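PDB 4LMG: iron-regulated transcriptional activator AFT2 from Saccharomyces cerevisiae, which activates transcription of the iron regulon when iron is scarce, by recognising the CACCC iron-responsive element in the promoters of target genes. Local coordinates for residues 28-33 / 110-115. Numbering follows the deposited sequence.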
loop_
_atom_site.group_PDB
_atom_site.type_symbol
_atom_site.label_atom_id
_atom_site.label_comp_id
_atom_site.label_asym_id
_atom_site.label_seq_id
_atom_site.Cartn_x
_atom_site.Cartn_y
_atom_site.Cartn_z
ATOM N N ILE A 28 -2.527 23.461 -8.486
ATOM C CA ILE A 28 -3.373 23.745 -9.639
ATOM C C ILE A 28 -4.812 23.277 -9.448
ATOM O O ILE A 28 -5.755 23.977 -9.819
ATOM C CB ILE A 28 -2.816 23.091 -10.919
ATOM C CG1 ILE A 28 -1.417 23.623 -11.227
ATOM C CG2 ILE A 28 -3.750 23.339 -12.091
ATOM C CD1 ILE A 28 -0.791 23.001 -12.449
ATOM N N PHE A 29 -4.985 22.095 -8.867
ATOM C CA PHE A 29 -6.312 21.492 -8.815
ATOM C C PHE A 29 -7.108 21.754 -7.537
ATOM O O PHE A 29 -8.339 21.745 -7.560
ATOM C CB PHE A 29 -6.239 20.002 -9.147
ATOM C CG PHE A 29 -6.061 19.737 -10.609
ATOM C CD1 PHE A 29 -7.162 19.649 -11.447
ATOM C CD2 PHE A 29 -4.794 19.619 -11.157
ATOM C CE1 PHE A 29 -7.002 19.424 -12.801
ATOM C CE2 PHE A 29 -4.630 19.395 -12.513
ATOM C CZ PHE A 29 -5.736 19.296 -13.333
ATOM N N TYR A 30 -6.413 21.995 -6.432
ATOM C CA TYR A 30 -7.087 22.350 -5.188
ATOM C C TYR A 30 -8.053 23.524 -5.377
ATOM O O TYR A 30 -9.196 23.461 -4.936
ATOM C CB TYR A 30 -6.076 22.659 -4.081
ATOM C CG TYR A 30 -5.819 21.507 -3.136
ATOM C CD1 TYR A 30 -6.774 20.519 -2.935
ATOM C CD2 TYR A 30 -4.622 21.414 -2.439
ATOM C CE1 TYR A 30 -6.542 19.469 -2.068
ATOM C CE2 TYR A 30 -4.381 20.369 -1.571
ATOM C CZ TYR A 30 -5.343 19.399 -1.388
ATOM O OH TYR A 30 -5.102 18.357 -0.520
ATOM N N PRO A 31 -7.598 24.601 -6.038
ATOM C CA PRO A 31 -8.504 25.734 -6.253
ATOM C C PRO A 31 -9.735 25.346 -7.069
ATOM O O PRO A 31 -10.729 26.067 -7.038
ATOM C CB PRO A 31 -7.642 26.728 -7.039
ATOM C CG PRO A 31 -6.241 26.388 -6.659
ATOM C CD PRO A 31 -6.233 24.892 -6.512
ATOM N N GLN A 32 -9.671 24.223 -7.777
ATOM C CA GLN A 32 -10.788 23.776 -8.605
ATOM C C GLN A 32 -11.714 22.818 -7.852
ATOM O O GLN A 32 -12.603 22.206 -8.445
ATOM C CB GLN A 32 -10.266 23.096 -9.869
ATOM C CG GLN A 32 -9.307 23.946 -10.685
ATOM C CD GLN A 32 -10.005 25.071 -11.421
ATOM O OE1 GLN A 32 -10.949 24.842 -12.177
ATOM N NE2 GLN A 32 -9.544 26.298 -11.203
ATOM N N GLY A 33 -11.502 22.687 -6.548
ATOM C CA GLY A 33 -12.297 21.774 -5.745
ATOM C C GLY A 33 -11.967 20.327 -6.060
ATOM O O GLY A 33 -12.797 19.431 -5.892
ATOM N N ASP A 110 -6.895 16.661 6.226
ATOM C CA ASP A 110 -5.534 16.629 6.746
ATOM C C ASP A 110 -4.498 16.861 5.652
ATOM O O ASP A 110 -3.447 17.456 5.896
ATOM C CB ASP A 110 -5.266 15.297 7.449
ATOM C CG ASP A 110 -3.812 15.126 7.844
ATOM O OD1 ASP A 110 -3.356 15.831 8.769
ATOM O OD2 ASP A 110 -3.129 14.277 7.232
ATOM N N ASP A 111 -4.791 16.390 4.445
ATOM C CA ASP A 111 -3.852 16.549 3.339
ATOM C C ASP A 111 -3.760 17.997 2.867
ATOM O O ASP A 111 -2.684 18.461 2.492
ATOM C CB ASP A 111 -4.192 15.605 2.183
ATOM C CG ASP A 111 -3.554 14.236 2.348
ATOM O OD1 ASP A 111 -2.354 14.178 2.696
ATOM O OD2 ASP A 111 -4.248 13.219 2.139
ATOM N N TYR A 112 -4.879 18.714 2.889
ATOM C CA TYR A 112 -4.845 20.129 2.544
ATOM C C TYR A 112 -4.021 20.898 3.567
ATOM O O TYR A 112 -3.177 21.720 3.214
ATOM C CB TYR A 112 -6.250 20.722 2.458
ATOM C CG TYR A 112 -6.236 22.200 2.130
ATOM C CD1 TYR A 112 -5.979 22.639 0.838
ATOM C CD2 TYR A 112 -6.464 23.155 3.114
ATOM C CE1 TYR A 112 -5.956 23.986 0.530
ATOM C CE2 TYR A 112 -6.445 24.507 2.816
ATOM C CZ TYR A 112 -6.190 24.915 1.522
ATOM O OH TYR A 112 -6.167 26.255 1.215
ATOM N N LYS A 113 -4.268 20.621 4.841
ATOM C CA LYS A 113 -3.533 21.279 5.911
ATOM C C LYS A 113 -2.044 20.983 5.795
ATOM O O LYS A 113 -1.210 21.872 5.966
ATOM C CB LYS A 113 -4.074 20.852 7.275
ATOM C CG LYS A 113 -5.517 21.273 7.509
ATOM C CD LYS A 113 -6.039 20.764 8.844
ATOM C CE LYS A 113 -7.490 21.161 9.053
ATOM N NZ LYS A 113 -7.663 22.640 9.078
ATOM N N LYS A 114 -1.715 19.731 5.493
ATOM C CA LYS A 114 -0.327 19.350 5.270
ATOM C C LYS A 114 0.211 20.029 4.014
ATOM O O LYS A 114 1.370 20.440 3.968
ATOM C CB LYS A 114 -0.192 17.831 5.155
ATOM C CG LYS A 114 -0.359 17.097 6.476
ATOM C CD LYS A 114 -0.176 15.599 6.311
ATOM C CE LYS A 114 -0.181 14.897 7.661
ATOM N NZ LYS A 114 -0.061 13.419 7.525
ATOM N N PHE A 115 -0.638 20.139 2.997
ATOM C CA PHE A 115 -0.279 20.841 1.767
ATOM C C PHE A 115 0.036 22.299 2.071
ATOM O O PHE A 115 1.013 22.855 1.572
ATOM C CB PHE A 115 -1.421 20.749 0.753
ATOM C CG PHE A 115 -1.364 21.791 -0.331
ATOM C CD1 PHE A 115 -0.523 21.635 -1.421
ATOM C CD2 PHE A 115 -2.165 22.921 -0.268
ATOM C CE1 PHE A 115 -0.475 22.590 -2.425
ATOM C CE2 PHE A 115 -2.122 23.877 -1.266
ATOM C CZ PHE A 115 -1.275 23.712 -2.348
#
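Tyr-30 reaches across from the 3-10 turn of residues 30-32 and packs its ring against two aromatic side chains of helix 110-121, Tyr-112 and Phe-115, which use different parts of it. Tyr-112 presents its edge to a face of the Tyr-30 ring. Its CD1 stands 3.7 Å from CE2 of Tyr-30, over the rim and not the middle of that ring, and the planes are steeply inclined at 77°. Toward Phe-115 the roles are exchanged: Tyr-30 supplies the edge, with CD2 and CE2 directed at the phenylalanine face, toward its rim. Tyr-30 CE2 lies 3.6 Å from Phe-115 CG, and the ring centroids are 4.9 Å apart. One tyrosine thus takes part in two T-shaped stacks, as face in one and edge in the other.

The two helix residues, one turn apart, both have CG anti to the backbone N, beside the carbonyl carbon (chi1 179° in Tyr-112, 160° in Phe-115), and from there their rings meet Tyr-30. The Tyr-30 hydroxyl comes up against the backbone; OH lies 3.4 Å from Tyr-112 N, but at an angle too poor for a hydrogen bond, and that amide instead bonds to Thr-109 OG1. The hydroxyl of Tyr-112 is hydrogen-bonded to Glu-135 in helix 125-139. Phe-131 of the same helix extends the cluster, meeting Phe-115 edge to face.

After Tyr-30 the chain turns through a Schellman motif with Gly-33, at positive phi, as its C' residue. The arrangement is a buried aromatic cluster that joins helix 21-29 to helices 110-121 and 125-139 within the WRKY-GCM1-fold DNA-binding part of Aft2.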